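Local coordinates for protein D-glyceraldehyde dehydrogenase (NADP(+)) (Thermoplasma acidophilum, PDB 5IZD) that oxidises D-glyceraldehyde to glycerate with NADP as hydride acceptor, a step of the non-phosphorylated Entner-Doudoroff pathway in this thermophilic archaeon, at residues V20-G32 against L353-P365. Residues are numbered along the deposited sequence; the frame is centred on the assembly and turned at random.
Sequences VDKYSPVTGQVIG and LSGPYRNGYFFLP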
ATOM      1  N   VAL A  20      12.870  33.469 -31.496  1.00 42.43           N
ATOM      2  CA  VAL A  20      13.835  33.890 -30.501  1.00 41.81           C
ATOM      3  C   VAL A  20      15.148  33.135 -30.730  1.00 41.12           C
ATOM      4  O   VAL A  20      15.134  31.934 -31.047  1.00 40.45           O
ATOM      5  CB  VAL A  20      13.313  33.535 -29.096  1.00 41.63           C
ATOM      6  CG1 VAL A  20      14.252  34.026 -28.002  1.00 41.69           C
ATOM      7  CG2 VAL A  20      11.905  34.095 -28.878  1.00 41.85           C
ATOM      8  N   ASP A  21      16.278  33.836 -30.593  1.00 40.62           N
ATOM      9  CA  ASP A  21      17.571  33.197 -30.770  1.00 40.16           C
ATOM     10  C   ASP A  21      17.981  32.312 -29.584  1.00 38.55           C
ATOM     11  O   ASP A  21      17.749  32.649 -28.445  1.00 37.67           O
ATOM     12  CB  ASP A  21      18.673  34.256 -30.994  1.00 41.09           C
ATOM     13  CG  ASP A  21      18.509  35.003 -32.285  1.00 42.62           C
ATOM     14  OD1 ASP A  21      17.844  34.462 -33.202  1.00 43.24           O
ATOM     15  OD2 ASP A  21      19.075  36.122 -32.408  1.00 43.72           O
ATOM     16  N   LYS A  22      18.654  31.216 -29.905  1.00 37.83           N
ATOM     17  CA  LYS A  22      19.356  30.362 -28.936  1.00 36.67           C
ATOM     18  C   LYS A  22      20.868  30.542 -29.107  1.00 36.45           C
ATOM     19  O   LYS A  22      21.388  30.388 -30.227  1.00 36.79           O
ATOM     20  CB  LYS A  22      18.978  28.900 -29.183  1.00 36.51           C
ATOM     21  CG  LYS A  22      19.955  27.847 -28.658  1.00 36.22           C
ATOM     22  CD  LYS A  22      20.000  27.859 -27.180  1.00 35.61           C
ATOM     23  CE  LYS A  22      21.056  26.876 -26.707  1.00 35.52           C
ATOM     24  NZ  LYS A  22      21.389  27.146 -25.263  1.00 35.01           N
ATOM     25  N   TYR A  23      21.538  30.884 -28.017  1.00 35.45           N
ATOM     26  CA  TYR A  23      23.001  30.994 -27.890  1.00 35.44           C
ATOM     27  C   TYR A  23      23.704  29.750 -27.400  1.00 34.72           C
ATOM     28  O   TYR A  23      23.197  29.040 -26.475  1.00 33.99           O
ATOM     29  CB  TYR A  23      23.349  32.120 -26.900  1.00 35.55           C
ATOM     30  CG  TYR A  23      23.072  33.472 -27.487  1.00 36.47           C
ATOM     31  CD1 TYR A  23      21.790  34.018 -27.488  1.00 36.66           C
ATOM     32  CD2 TYR A  23      24.099  34.184 -28.126  1.00 37.28           C
ATOM     33  CE1 TYR A  23      21.545  35.276 -28.092  1.00 37.56           C
ATOM     34  CE2 TYR A  23      23.865  35.417 -28.678  1.00 38.12           C
ATOM     35  CZ  TYR A  23      22.583  35.939 -28.641  1.00 38.28           C
ATOM     36  OH  TYR A  23      22.371  37.135 -29.241  1.00 39.95           O
ATOM     37  N   SER A  24      24.866  29.479 -27.996  1.00 34.80           N
ATOM     38  CA  SER A  24      25.795  28.450 -27.503  1.00 34.37           C
ATOM     39  C   SER A  24      26.505  28.928 -26.240  1.00 33.90           C
ATOM     40  O   SER A  24      27.109  29.994 -26.247  1.00 34.26           O
ATOM     41  CB  SER A  24      26.874  28.129 -28.534  1.00 34.95           C
ATOM     42  OG  SER A  24      27.931  27.364 -27.957  1.00 34.81           O
ATOM     43  N   PRO A  25      26.505  28.114 -25.188  1.00 33.19           N
ATOM     44  CA  PRO A  25      27.287  28.536 -24.011  1.00 33.01           C
ATOM     45  C   PRO A  25      28.776  28.281 -24.152  1.00 33.31           C
ATOM     46  O   PRO A  25      29.542  28.749 -23.332  1.00 33.26           O
ATOM     47  CB  PRO A  25      26.695  27.680 -22.863  1.00 32.13           C
ATOM     48  CG  PRO A  25      26.208  26.482 -23.518  1.00 32.07           C
ATOM     49  CD  PRO A  25      25.656  26.953 -24.857  1.00 32.62           C
ATOM     50  N   VAL A  26      29.148  27.529 -25.185  1.00 33.73           N
ATOM     51  CA  VAL A  26      30.533  27.171 -25.457  1.00 34.17           C
ATOM     52  C   VAL A  26      31.214  28.269 -26.236  1.00 34.89           C
ATOM     53  O   VAL A  26      32.356  28.564 -25.961  1.00 35.10           O
ATOM     54  CB  VAL A  26      30.583  25.804 -26.207  1.00 34.28           C
ATOM     55  CG1 VAL A  26      31.968  25.434 -26.664  1.00 34.80           C
ATOM     56  CG2 VAL A  26      30.032  24.691 -25.322  1.00 33.63           C
ATOM     57  N   THR A  27      30.517  28.828 -27.226  1.00 35.44           N
ATOM     58  CA  THR A  27      31.051  29.862 -28.115  1.00 36.40           C
ATOM     59  C   THR A  27      30.446  31.272 -27.947  1.00 36.66           C
ATOM     60  O   THR A  27      31.019  32.246 -28.417  1.00 37.03           O
ATOM     61  CB  THR A  27      30.832  29.488 -29.602  1.00 37.02           C
ATOM     62  OG1 THR A  27      29.441  29.578 -29.898  1.00 36.98           O
ATOM     63  CG2 THR A  27      31.272  28.053 -29.881  1.00 37.03           C
ATOM     64  N   GLY A  28      29.268  31.362 -27.322  1.00 36.41           N
ATOM     65  CA  GLY A  28      28.558  32.610 -27.153  1.00 36.69           C
ATOM     66  C   GLY A  28      27.875  33.119 -28.395  1.00 37.62           C
ATOM     67  O   GLY A  28      27.438  34.255 -28.381  1.00 38.09           O
ATOM     68  N   GLN A  29      27.840  32.336 -29.482  1.00 38.31           N
ATOM     69  CA  GLN A  29      27.246  32.749 -30.756  1.00 39.34           C
ATOM     70  C   GLN A  29      25.869  32.108 -30.892  1.00 39.17           C
ATOM     71  O   GLN A  29      25.570  31.085 -30.262  1.00 38.07           O
ATOM     72  CB  GLN A  29      28.093  32.292 -31.946  1.00 40.40           C
ATOM     73  CG  GLN A  29      29.535  32.783 -31.949  1.00 41.16           C
ATOM     74  CD  GLN A  29      29.681  34.282 -31.610  1.00 42.16           C
ATOM     75  OE1 GLN A  29      29.158  35.137 -32.292  1.00 42.98           O
ATOM     76  NE2 GLN A  29      30.401  34.587 -30.525  1.00 42.77           N
ATOM     77  N   VAL A  30      25.054  32.717 -31.733  1.00 39.64           N
ATOM     78  CA  VAL A  30      23.770  32.192 -32.033  1.00 40.00           C
ATOM     79  C   VAL A  30      23.892  30.865 -32.779  1.00 39.97           C
ATOM     80  O   VAL A  30      24.604  30.814 -33.739  1.00 40.63           O
ATOM     81  CB  VAL A  30      22.970  33.217 -32.834  1.00 40.99           C
ATOM     82  CG1 VAL A  30      21.703  32.563 -33.314  1.00 41.25           C
ATOM     83  CG2 VAL A  30      22.599  34.394 -31.917  1.00 40.96           C
ATOM     84  N   ILE A  31      23.174  29.825 -32.377  1.00 39.09           N
ATOM     85  CA  ILE A  31      23.233  28.519 -33.057  1.00 39.59           C
ATOM     86  C   ILE A  31      21.870  27.941 -33.502  1.00 39.99           C
ATOM     87  O   ILE A  31      21.806  26.866 -34.093  1.00 40.22           O
ATOM     88  CB  ILE A  31      23.985  27.436 -32.195  1.00 39.15           C
ATOM     89  CG1 ILE A  31      23.216  27.155 -30.902  1.00 38.50           C
ATOM     90  CG2 ILE A  31      25.481  27.803 -32.026  1.00 39.26           C
ATOM     91  CD1 ILE A  31      23.695  25.939 -30.105  1.00 38.19           C
ATOM     92  N   GLY A  32      20.768  28.618 -33.192  1.00 40.37           N
ATOM     93  CA  GLY A  32      19.438  28.119 -33.510  1.00 40.60           C
ATOM     94  C   GLY A  32      18.382  29.147 -33.178  1.00 40.98           C
ATOM     95  O   GLY A  32      18.700  30.237 -32.713  1.00 41.04           O
ATOM     96  N   LEU A 353      40.700  31.321 -22.011  1.00 39.60           N
ATOM     97  CA  LEU A 353      40.716  30.312 -23.070  1.00 40.16           C
ATOM     98  C   LEU A 353      40.791  31.003 -24.383  1.00 41.17           C
ATOM     99  O   LEU A 353      40.248  32.126 -24.494  1.00 41.41           O
ATOM    100  CB  LEU A 353      39.408  29.531 -23.024  1.00 39.35           C
ATOM    101  CG  LEU A 353      39.116  28.871 -21.709  1.00 38.93           C
ATOM    102  CD1 LEU A 353      37.705  28.302 -21.674  1.00 38.08           C
ATOM    103  CD2 LEU A 353      40.175  27.790 -21.443  1.00 39.35           C
ATOM    104  N   SER A 354      41.463  30.397 -25.374  1.00 42.46           N
ATOM    105  CA  SER A 354      41.538  30.995 -26.714  1.00 43.67           C
ATOM    106  C   SER A 354      40.500  30.409 -27.659  1.00 43.79           C
ATOM    107  O   SER A 354      39.674  29.587 -27.244  1.00 43.04           O
ATOM    108  CB  SER A 354      42.959  30.930 -27.291  1.00 45.19           C
ATOM    109  OG  SER A 354      43.352  29.609 -27.562  1.00 45.95           O
ATOM    110  N   GLY A 355      40.446  30.907 -28.896  1.00 44.71           N
ATOM    111  CA  GLY A 355      39.528  30.348 -29.888  1.00 45.34           C
ATOM    112  C   GLY A 355      38.106  30.790 -29.598  1.00 45.54           C
ATOM    113  O   GLY A 355      37.913  31.830 -28.994  1.00 45.48           O
ATOM    114  N   PRO A 356      37.089  30.016 -30.050  1.00 46.31           N
ATOM    115  CA  PRO A 356      35.693  30.351 -29.752  1.00 45.69           C
ATOM    116  C   PRO A 356      35.306  30.338 -28.284  1.00 44.57           C
ATOM    117  O   PRO A 356      34.382  31.067 -27.941  1.00 44.08           O
ATOM    118  CB  PRO A 356      34.924  29.283 -30.500  1.00 45.79           C
ATOM    119  CG  PRO A 356      35.713  29.117 -31.721  1.00 46.61           C
ATOM    120  CD  PRO A 356      37.167  29.280 -31.329  1.00 47.18           C
ATOM    121  N   TYR A 357      36.038  29.576 -27.457  1.00 43.84           N
ATOM    122  CA  TYR A 357      35.760  29.412 -26.022  1.00 43.39           C
ATOM    123  C   TYR A 357      35.878  30.724 -25.240  1.00 42.40           C
ATOM    124  O   TYR A 357      35.228  30.898 -24.176  1.00 41.38           O
ATOM    125  CB  TYR A 357      36.608  28.259 -25.378  1.00 44.26           C
ATOM    126  CG  TYR A 357      36.541  26.990 -26.206  1.00 45.82           C
ATOM    127  CD1 TYR A 357      35.464  26.130 -26.093  1.00 46.33           C
ATOM    128  CD2 TYR A 357      37.534  26.695 -27.169  1.00 47.70           C
ATOM    129  CE1 TYR A 357      35.358  25.017 -26.902  1.00 47.21           C
ATOM    130  CE2 TYR A 357      37.443  25.574 -27.980  1.00 48.56           C
ATOM    131  CZ  TYR A 357      36.348  24.740 -27.840  1.00 47.82           C
ATOM    132  OH  TYR A 357      36.230  23.631 -28.624  1.00 47.78           O
ATOM    133  N   ARG A 358      36.639  31.672 -25.794  1.00 42.76           N
ATOM    134  CA  ARG A 358      36.835  32.967 -25.151  1.00 42.51           C
ATOM    135  C   ARG A 358      35.542  33.729 -24.951  1.00 40.97           C
ATOM    136  O   ARG A 358      35.440  34.507 -24.026  1.00 40.50           O
ATOM    137  CB  ARG A 358      37.823  33.824 -25.914  1.00 44.13           C
ATOM    138  CG  ARG A 358      37.300  34.725 -27.042  1.00 45.94           C
ATOM    139  CD  ARG A 358      38.522  35.265 -27.826  1.00 48.05           C
ATOM    140  NE  ARG A 358      38.099  36.132 -28.924  1.00 50.63           N
ATOM    141  CZ  ARG A 358      37.489  35.695 -30.034  1.00 52.76           C
ATOM    142  NH1 ARG A 358      37.116  36.548 -30.987  1.00 54.56           N
ATOM    143  NH2 ARG A 358      37.244  34.393 -30.225  1.00 53.58           N
ATOM    144  N   ASN A 359      34.570  33.481 -25.823  1.00 39.78           N
ATOM    145  CA  ASN A 359      33.259  34.091 -25.724  1.00 39.02           C
ATOM    146  C   ASN A 359      32.213  33.221 -25.079  1.00 37.48           C
ATOM    147  O   ASN A 359      31.073  33.625 -24.994  1.00 37.28           O
ATOM    148  CB  ASN A 359      32.831  34.537 -27.151  1.00 39.71           C
ATOM    149  CG  ASN A 359      33.713  35.602 -27.687  1.00 40.76           C
ATOM    150  OD1 ASN A 359      34.201  35.529 -28.820  1.00 42.08           O
ATOM    151  ND2 ASN A 359      33.924  36.616 -26.904  1.00 40.94           N
ATOM    152  N   GLY A 360      32.597  32.025 -24.638  1.00 36.30           N
ATOM    153  CA  GLY A 360      31.703  31.136 -23.912  1.00 35.33           C
ATOM    154  C   GLY A 360      31.595  31.554 -22.447  1.00 34.42           C
ATOM    155  O   GLY A 360      32.300  32.414 -22.017  1.00 34.35           O
ATOM    156  N   TYR A 361      30.633  30.998 -21.754  1.00 33.59           N
ATOM    157  CA  TYR A 361      30.306  31.387 -20.352  1.00 33.18           C
ATOM    158  C   TYR A 361      30.900  30.470 -19.297  1.00 32.49           C
ATOM    159  O   TYR A 361      30.214  29.976 -18.402  1.00 32.03           O
ATOM    160  CB  TYR A 361      28.789  31.507 -20.160  1.00 33.06           C
ATOM    161  CG  TYR A 361      28.084  32.137 -21.358  1.00 33.71           C
ATOM    162  CD1 TYR A 361      28.451  33.370 -21.852  1.00 34.43           C
ATOM    163  CD2 TYR A 361      27.046  31.476 -21.968  1.00 33.75           C
ATOM    164  CE1 TYR A 361      27.792  33.941 -22.943  1.00 35.05           C
ATOM    165  CE2 TYR A 361      26.397  32.015 -23.071  1.00 34.20           C
ATOM    166  CZ  TYR A 361      26.748  33.232 -23.545  1.00 34.90           C
ATOM    167  OH  TYR A 361      26.052  33.692 -24.658  1.00 35.43           O
ATOM    168  N   PHE A 362      32.208  30.317 -19.363  1.00 32.47           N
ATOM    169  CA  PHE A 362      32.959  29.449 -18.475  1.00 32.01           C
ATOM    170  C   PHE A 362      33.269  30.190 -17.200  1.00 31.97           C
ATOM    171  O   PHE A 362      33.466  31.392 -17.197  1.00 32.08           O
ATOM    172  CB  PHE A 362      34.257  29.012 -19.153  1.00 32.40           C
ATOM    173  CG  PHE A 362      34.039  28.119 -20.335  1.00 32.39           C
ATOM    174  CD1 PHE A 362      33.851  26.744 -20.159  1.00 32.00           C
ATOM    175  CD2 PHE A 362      33.958  28.647 -21.630  1.00 32.76           C
ATOM    176  CE1 PHE A 362      33.631  25.913 -21.240  1.00 32.09           C
ATOM    177  CE2 PHE A 362      33.712  27.798 -22.709  1.00 32.82           C
ATOM    178  CZ  PHE A 362      33.570  26.420 -22.512  1.00 32.47           C
ATOM    179  N   PHE A 363      33.304  29.458 -16.080  1.00 31.69           N
ATOM    180  CA  PHE A 363      33.742  30.014 -14.808  1.00 31.92           C
ATOM    181  C   PHE A 363      34.576  28.937 -14.073  1.00 32.07           C
ATOM    182  O   PHE A 363      34.227  27.769 -14.088  1.00 31.74           O
ATOM    183  CB  PHE A 363      32.536  30.446 -13.960  1.00 31.54           C
ATOM    184  CG  PHE A 363      32.869  31.466 -12.931  1.00 31.79           C
ATOM    185  CD1 PHE A 363      32.866  32.822 -13.259  1.00 32.17           C
ATOM    186  CD2 PHE A 363      33.281  31.099 -11.683  1.00 31.77           C
ATOM    187  CE1 PHE A 363      33.218  33.790 -12.350  1.00 32.45           C
ATOM    188  CE2 PHE A 363      33.639  32.069 -10.744  1.00 32.12           C
ATOM    189  CZ  PHE A 363      33.608  33.421 -11.092  1.00 32.46           C
ATOM    190  N   LEU A 364      35.665  29.342 -13.437  1.00 32.63           N
ATOM    191  CA  LEU A 364      36.527  28.400 -12.741  1.00 32.86           C
ATOM    192  C   LEU A 364      35.909  27.829 -11.477  1.00 32.59           C
ATOM    193  O   LEU A 364      35.152  28.531 -10.787  1.00 32.55           O
ATOM    194  CB  LEU A 364      37.856  29.077 -12.352  1.00 33.51           C
ATOM    195  CG  LEU A 364      38.818  29.510 -13.489  1.00 34.02           C
ATOM    196  CD1 LEU A 364      39.936  30.388 -12.956  1.00 34.54           C
ATOM    197  CD2 LEU A 364      39.401  28.242 -14.117  1.00 34.15           C
ATOM    198  N   PRO A 365      36.257  26.566 -11.135  1.00 32.59           N
ATOM    199  CA  PRO A 365      35.984  26.074  -9.789  1.00 32.39           C
ATOM    200  C   PRO A 365      36.469  27.053  -8.704  1.00 32.77           C
ATOM    201  O   PRO A 365      37.626  27.529  -8.744  1.00 33.34           O
ATOM    202  CB  PRO A 365      36.801  24.771  -9.734  1.00 32.60           C
ATOM    203  CG  PRO A 365      36.782  24.290 -11.129  1.00 32.51           C
ATOM    204  CD  PRO A 365      36.999  25.561 -11.923  1.00 32.75           C
TER
HETATM  205  O   HOH W   1      27.445  35.461 -25.933  1.00 42.65           O
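Tyr361 lies against the turn formed by Ser24 to Gly28, and its backbone is held there by one hydrogen bond: Tyr361 N donates to Pro25 O at 3.0 Å, with an N-H...O angle of 162° and the donor tilted from the carbonyl plane. With CG anti to its own carbonyl carbon (chi1 -39°), the side chain runs from CB along the turn. CG passes Pro25 O, CD2 lies 3.6 Å from Pro25 CA, CE2 comes next to Ser24 O, and CZ nears Gly28 CA. OH ends 3.7 Å from Gly28 CA, with Tyr23 CB just beyond, and shares a water with Gly28 O. A phenylalanine here would probably keep the ring against Pro25 but leave that water without its link to the tyrosine hydroxyl. The turn is the hairpin connection between strands 19-23 and 30-35 of the N-terminal sheet, and its partner is the loop leading into strand 366-369 of the seven-stranded sheet, so the contact ties two separate sheets of the aldehyde dehydrogenase fold. Ser24 OG shapes the hairpin end as an ST motif, accepting from Val26 N and Thr27 N. Further along, Val26 CG1, anti to its backbone N (chi1 173°), lies 3.4 Å from Tyr357 CE1, the two side chains pointing the same way; Asp312 binds the Tyr357 hydroxyl. Val26 O takes CA-H contacts from Tyr357 and Gly360 and sits at the Phe362 ring edge, 3.6 Å from CE2. Thr27 CG2 meets Pro356 CB at 3.9 Å, while Thr27 O receives Gln29 NE2 and touches Asn359 CB.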